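Local coordinates for Lmo2470 protein (Listeria monocytogenes EGD-e, PDB 5HL3) that is a calcium-binding leucine-rich-repeat internalin that interacts with afadin and facilitates crossing of the basement membrane, at residues Gly137-Thr143 with Glu162-Asn168. Residues are numbered along the deposited sequence; the frame is centred on the assembly and turned at random.
Sequences GSIPDFT and ELPNFNN. With CA (calcium ion), chain E; CA (calcium ion), chain F.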
ATOM      1  N   GLY A 137     -15.072  -4.687   8.516  1.00 13.30           N
ATOM      2  CA  GLY A 137     -14.846  -3.873   9.711  1.00 13.42           C
ATOM      3  C   GLY A 137     -13.516  -3.146   9.696  1.00 13.20           C
ATOM      4  O   GLY A 137     -13.068  -2.667   8.662  1.00 13.34           O
ATOM      5  N   SER A 138     -12.926  -2.995  10.872  1.00 13.29           N
ATOM      6  CA  SER A 138     -11.687  -2.224  11.057  1.00 13.11           C
ATOM      7  C   SER A 138     -10.520  -3.110  11.437  1.00 12.68           C
ATOM      8  O   SER A 138     -10.688  -4.260  11.843  1.00 12.76           O
ATOM      9  CB  SER A 138     -11.882  -1.184  12.166  1.00 13.53           C
ATOM     10  OG  SER A 138     -12.868  -0.244  11.816  1.00 14.21           O
ATOM     11  N   ILE A 139      -9.324  -2.588  11.261  1.00 12.32           N
ATOM     12  CA  ILE A 139      -8.130  -3.240  11.780  1.00 12.16           C
ATOM     13  C   ILE A 139      -8.136  -2.964  13.285  1.00 12.35           C
ATOM     14  O   ILE A 139      -8.198  -1.798  13.689  1.00 12.47           O
ATOM     15  CB  ILE A 139      -6.819  -2.643  11.194  1.00 11.98           C
ATOM     16  CG1 ILE A 139      -6.822  -2.723   9.657  1.00 12.00           C
ATOM     17  CG2 ILE A 139      -5.570  -3.350  11.777  1.00 11.89           C
ATOM     18  CD1 ILE A 139      -5.688  -1.946   9.017  1.00 12.05           C
ATOM     19  N   PRO A 140      -8.074  -4.010  14.130  1.00 12.42           N
ATOM     20  CA  PRO A 140      -8.062  -3.751  15.587  1.00 12.65           C
ATOM     21  C   PRO A 140      -6.791  -3.067  16.063  1.00 12.58           C
ATOM     22  O   PRO A 140      -5.715  -3.221  15.444  1.00 12.35           O
ATOM     23  CB  PRO A 140      -8.147  -5.156  16.212  1.00 12.71           C
ATOM     24  CG  PRO A 140      -7.904  -6.104  15.152  1.00 12.49           C
ATOM     25  CD  PRO A 140      -8.032  -5.453  13.814  1.00 12.33           C
ATOM     26  N   ASP A 141      -6.900  -2.314  17.171  1.00 12.83           N
ATOM     27  CA  ASP A 141      -5.717  -1.804  17.852  1.00 12.85           C
ATOM     28  C   ASP A 141      -5.238  -3.008  18.707  1.00 12.92           C
ATOM     29  O   ASP A 141      -5.596  -3.146  19.857  1.00 13.20           O
ATOM     30  CB  ASP A 141      -6.066  -0.578  18.690  1.00 13.14           C
ATOM     31  CG  ASP A 141      -4.852   0.092  19.300  1.00 13.19           C
ATOM     32  OD1 ASP A 141      -3.712  -0.197  18.886  1.00 12.98           O
ATOM     33  OD2 ASP A 141      -5.059   0.912  20.232  1.00 14.05           O
ATOM     34  N   PHE A 142      -4.434  -3.856  18.080  1.00 12.68           N
ATOM     35  CA  PHE A 142      -4.070  -5.160  18.650  1.00 12.72           C
ATOM     36  C   PHE A 142      -3.592  -5.068  20.077  1.00 13.00           C
ATOM     37  O   PHE A 142      -2.734  -4.246  20.387  1.00 13.05           O
ATOM     38  CB  PHE A 142      -2.945  -5.816  17.857  1.00 12.48           C
ATOM     39  CG  PHE A 142      -3.171  -5.841  16.370  1.00 12.22           C
ATOM     40  CD1 PHE A 142      -4.087  -6.726  15.782  1.00 12.17           C
ATOM     41  CD2 PHE A 142      -2.442  -4.980  15.541  1.00 12.05           C
ATOM     42  CE1 PHE A 142      -4.267  -6.710  14.415  1.00 11.98           C
ATOM     43  CE2 PHE A 142      -2.598  -4.993  14.183  1.00 11.86           C
ATOM     44  CZ  PHE A 142      -3.507  -5.854  13.631  1.00 11.82           C
ATOM     45  N   THR A 143      -4.093  -5.954  20.924  1.00 13.20           N
ATOM     46  CA  THR A 143      -3.669  -6.005  22.332  1.00 13.52           C
ATOM     47  C   THR A 143      -3.019  -7.311  22.703  1.00 13.55           C
ATOM     48  O   THR A 143      -2.525  -7.414  23.812  1.00 13.86           O
ATOM     49  CB  THR A 143      -4.862  -5.781  23.293  1.00 13.86           C
ATOM     50  OG1 THR A 143      -5.872  -6.753  23.004  1.00 13.85           O
ATOM     51  CG2 THR A 143      -5.437  -4.371  23.191  1.00 13.94           C
ATOM     52  N   GLU A 162     -10.708   3.102   9.551  1.00 12.95           N
ATOM     53  CA  GLU A 162     -10.506   1.679   9.872  1.00 12.64           C
ATOM     54  C   GLU A 162      -9.083   1.364  10.305  1.00 12.40           C
ATOM     55  O   GLU A 162      -8.772   0.205  10.605  1.00 12.30           O
ATOM     56  CB  GLU A 162     -10.870   0.840   8.619  1.00 12.55           C
ATOM     57  CG  GLU A 162     -12.356   0.905   8.261  1.00 12.84           C
ATOM     58  CD  GLU A 162     -12.733   0.370   6.885  1.00 12.82           C
ATOM     59  OE1 GLU A 162     -11.823   0.081   6.074  1.00 12.57           O
ATOM     60  OE2 GLU A 162     -13.967   0.292   6.627  1.00 13.33           O
ATOM     61  N   LEU A 163      -8.224   2.384  10.380  1.00 12.34           N
ATOM     62  CA  LEU A 163      -6.787   2.223  10.662  1.00 12.14           C
ATOM     63  C   LEU A 163      -6.387   2.952  11.944  1.00 12.30           C
ATOM     64  O   LEU A 163      -6.323   4.199  11.964  1.00 12.40           O
ATOM     65  CB  LEU A 163      -5.975   2.771   9.481  1.00 11.96           C
ATOM     66  CG  LEU A 163      -4.453   2.805   9.641  1.00 11.85           C
ATOM     67  CD1 LEU A 163      -3.881   1.454   9.859  1.00 11.78           C
ATOM     68  CD2 LEU A 163      -3.844   3.470   8.433  1.00 11.77           C
ATOM     69  N   PRO A 164      -6.152   2.220  13.026  1.00 12.35           N
ATOM     70  CA  PRO A 164      -5.792   2.893  14.281  1.00 12.55           C
ATOM     71  C   PRO A 164      -4.341   3.336  14.359  1.00 12.44           C
ATOM     72  O   PRO A 164      -3.513   2.914  13.582  1.00 12.21           O
ATOM     73  CB  PRO A 164      -6.075   1.836  15.342  1.00 12.67           C
ATOM     74  CG  PRO A 164      -5.943   0.564  14.661  1.00 12.45           C
ATOM     75  CD  PRO A 164      -6.239   0.770  13.188  1.00 12.28           C
ATOM     76  N   ASN A 165      -4.052   4.216  15.312  1.00 12.66           N
ATOM     77  CA  ASN A 165      -2.703   4.649  15.595  1.00 12.64           C
ATOM     78  C   ASN A 165      -2.157   3.638  16.597  1.00 12.70           C
ATOM     79  O   ASN A 165      -2.167   3.835  17.807  1.00 12.96           O
ATOM     80  CB  ASN A 165      -2.746   6.086  16.132  1.00 12.89           C
ATOM     81  CG  ASN A 165      -1.398   6.753  16.080  1.00 12.86           C
ATOM     82  OD1 ASN A 165      -0.374   6.116  16.230  1.00 12.78           O
ATOM     83  ND2 ASN A 165      -1.393   8.046  15.846  1.00 12.97           N
ATOM     84  N   PHE A 166      -1.672   2.525  16.047  1.00 12.47           N
ATOM     85  CA  PHE A 166      -1.375   1.306  16.851  1.00 12.52           C
ATOM     86  C   PHE A 166      -0.613   1.544  18.141  1.00 12.77           C
ATOM     87  O   PHE A 166       0.508   2.030  18.119  1.00 12.78           O
ATOM     88  CB  PHE A 166      -0.589   0.290  16.029  1.00 12.27           C
ATOM     89  CG  PHE A 166      -1.265  -0.143  14.764  1.00 12.05           C
ATOM     90  CD1 PHE A 166      -2.328  -1.033  14.801  1.00 12.07           C
ATOM     91  CD2 PHE A 166      -0.806   0.299  13.529  1.00 11.87           C
ATOM     92  CE1 PHE A 166      -2.947  -1.464  13.632  1.00 11.91           C
ATOM     93  CE2 PHE A 166      -1.430  -0.145  12.353  1.00 11.71           C
ATOM     94  CZ  PHE A 166      -2.496  -1.020  12.412  1.00 11.73           C
ATOM     95  N   ASN A 167      -1.186   1.114  19.270  1.00 13.01           N
ATOM     96  CA  ASN A 167      -0.554   1.346  20.566  1.00 13.31           C
ATOM     97  C   ASN A 167       0.326   0.257  21.131  1.00 13.36           C
ATOM     98  O   ASN A 167       1.166   0.548  21.947  1.00 13.58           O
ATOM     99  CB  ASN A 167      -1.644   1.656  21.608  1.00 13.64           C
ATOM    100  CG  ASN A 167      -2.225   3.039  21.426  1.00 13.75           C
ATOM    101  OD1 ASN A 167      -1.557   4.010  21.708  1.00 13.88           O
ATOM    102  ND2 ASN A 167      -3.439   3.141  20.879  1.00 13.70           N
ATOM    103  N   ASN A 168       0.137  -0.980  20.700  1.00 13.17           N
ATOM    104  CA  ASN A 168       0.724  -2.124  21.429  1.00 13.29           C
ATOM    105  C   ASN A 168       1.497  -3.107  20.569  1.00 13.04           C
ATOM    106  O   ASN A 168       1.608  -4.296  20.925  1.00 13.08           O
ATOM    107  CB  ASN A 168      -0.391  -2.865  22.176  1.00 13.46           C
ATOM    108  CG  ASN A 168      -1.381  -1.930  22.849  1.00 13.71           C
ATOM    109  OD1 ASN A 168      -1.018  -1.171  23.750  1.00 14.00           O
ATOM    110  ND2 ASN A 168      -2.629  -1.986  22.422  1.00 13.65           N
TER
HETATM  111 CA    CA E 404     -13.387  -0.896   4.426  1.00 12.28          CA
HETATM  112 CA    CA F 405      -0.350   6.038  21.645  1.00 10.91          CA
HETATM  113  O   HOH W   1     -14.027  -2.519   6.111  1.00 15.29           O
HETATM  114  O   HOH W   2      -1.703  -2.109  18.782  1.00 10.91           O
HETATM  115  O   HOH W   3      -4.758  -0.043  22.992  1.00 22.71           O
HETATM  116  O   HOH W   4      -0.487  -6.421  20.753  1.00 13.78           O
HETATM  117  O   HOH W   5      -1.425   5.993  19.449  1.00 13.43           O
HETATM  118  O   HOH W   6     -14.040   1.318   3.814  1.00 16.85           O
HETATM  119  O   HOH W   7     -15.526  -1.378   3.730  1.00 23.10           O
HETATM  120  O   HOH W   8     -12.781  -2.971   3.532  1.00 16.99           O
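Ile139 fills a hollow built by three residues of the neighbouring coil, and the pair of segments exemplifies how solenoid turns stack by repeating shapes. Its CD1 lies side by side with Leu163 CD1, its CB backs onto the Pro164 ring, and its CG2 presses on the edge of the Phe166 ring, 3.7 Å from CE1. That branch gets there because CG2 is anti to the backbone N, with CG1 beside it (chi1 -57°). Ile139 N donates to Glu162 O at 2.9 Å, in the carbonyl plane, tying the two backbones where CD and CG of Pro164 pack against Ile139 O. Phe142 and Phe166 repeat one another: their planes are 7° apart but slid so far that they barely overlap, CE2 of Phe142 meeting CE1 of Phe166 at 3.6 Å. Pro140 O sits over the centre of one Phe142 face and at the edge of Phe166, whose own face takes Pro164 O toward the rim.

Beyond the rings the fit turns polar. The Asp141 carboxylate clasps Asn167 with two nearly straight bonds, OD1 taking the backbone N at 2.9 Å and OD2 taking ND2 at 2.8 Å. The Asn167 amide is thus held at ND2 by Asp141 and at OD1 by calcium, which Gln189 and Asn190 of the next coil also bind. Asn168 ND2 adds a bond to Phe142 O from above the carbonyl plane. At the other end both Glu162 carboxylate oxygens grip a second calcium, completed by Leu157 O and waters, one donating to Gly137 O; Glu162 OE1 also accepts from Thr159 N. The segments run 7° from parallel, but from Asp141 the nearest pairing moves on by one residue, bringing it to Phe166 and Asn167: stacked convex-side loops of a leucine-rich-repeat solenoid, here the internalin domain.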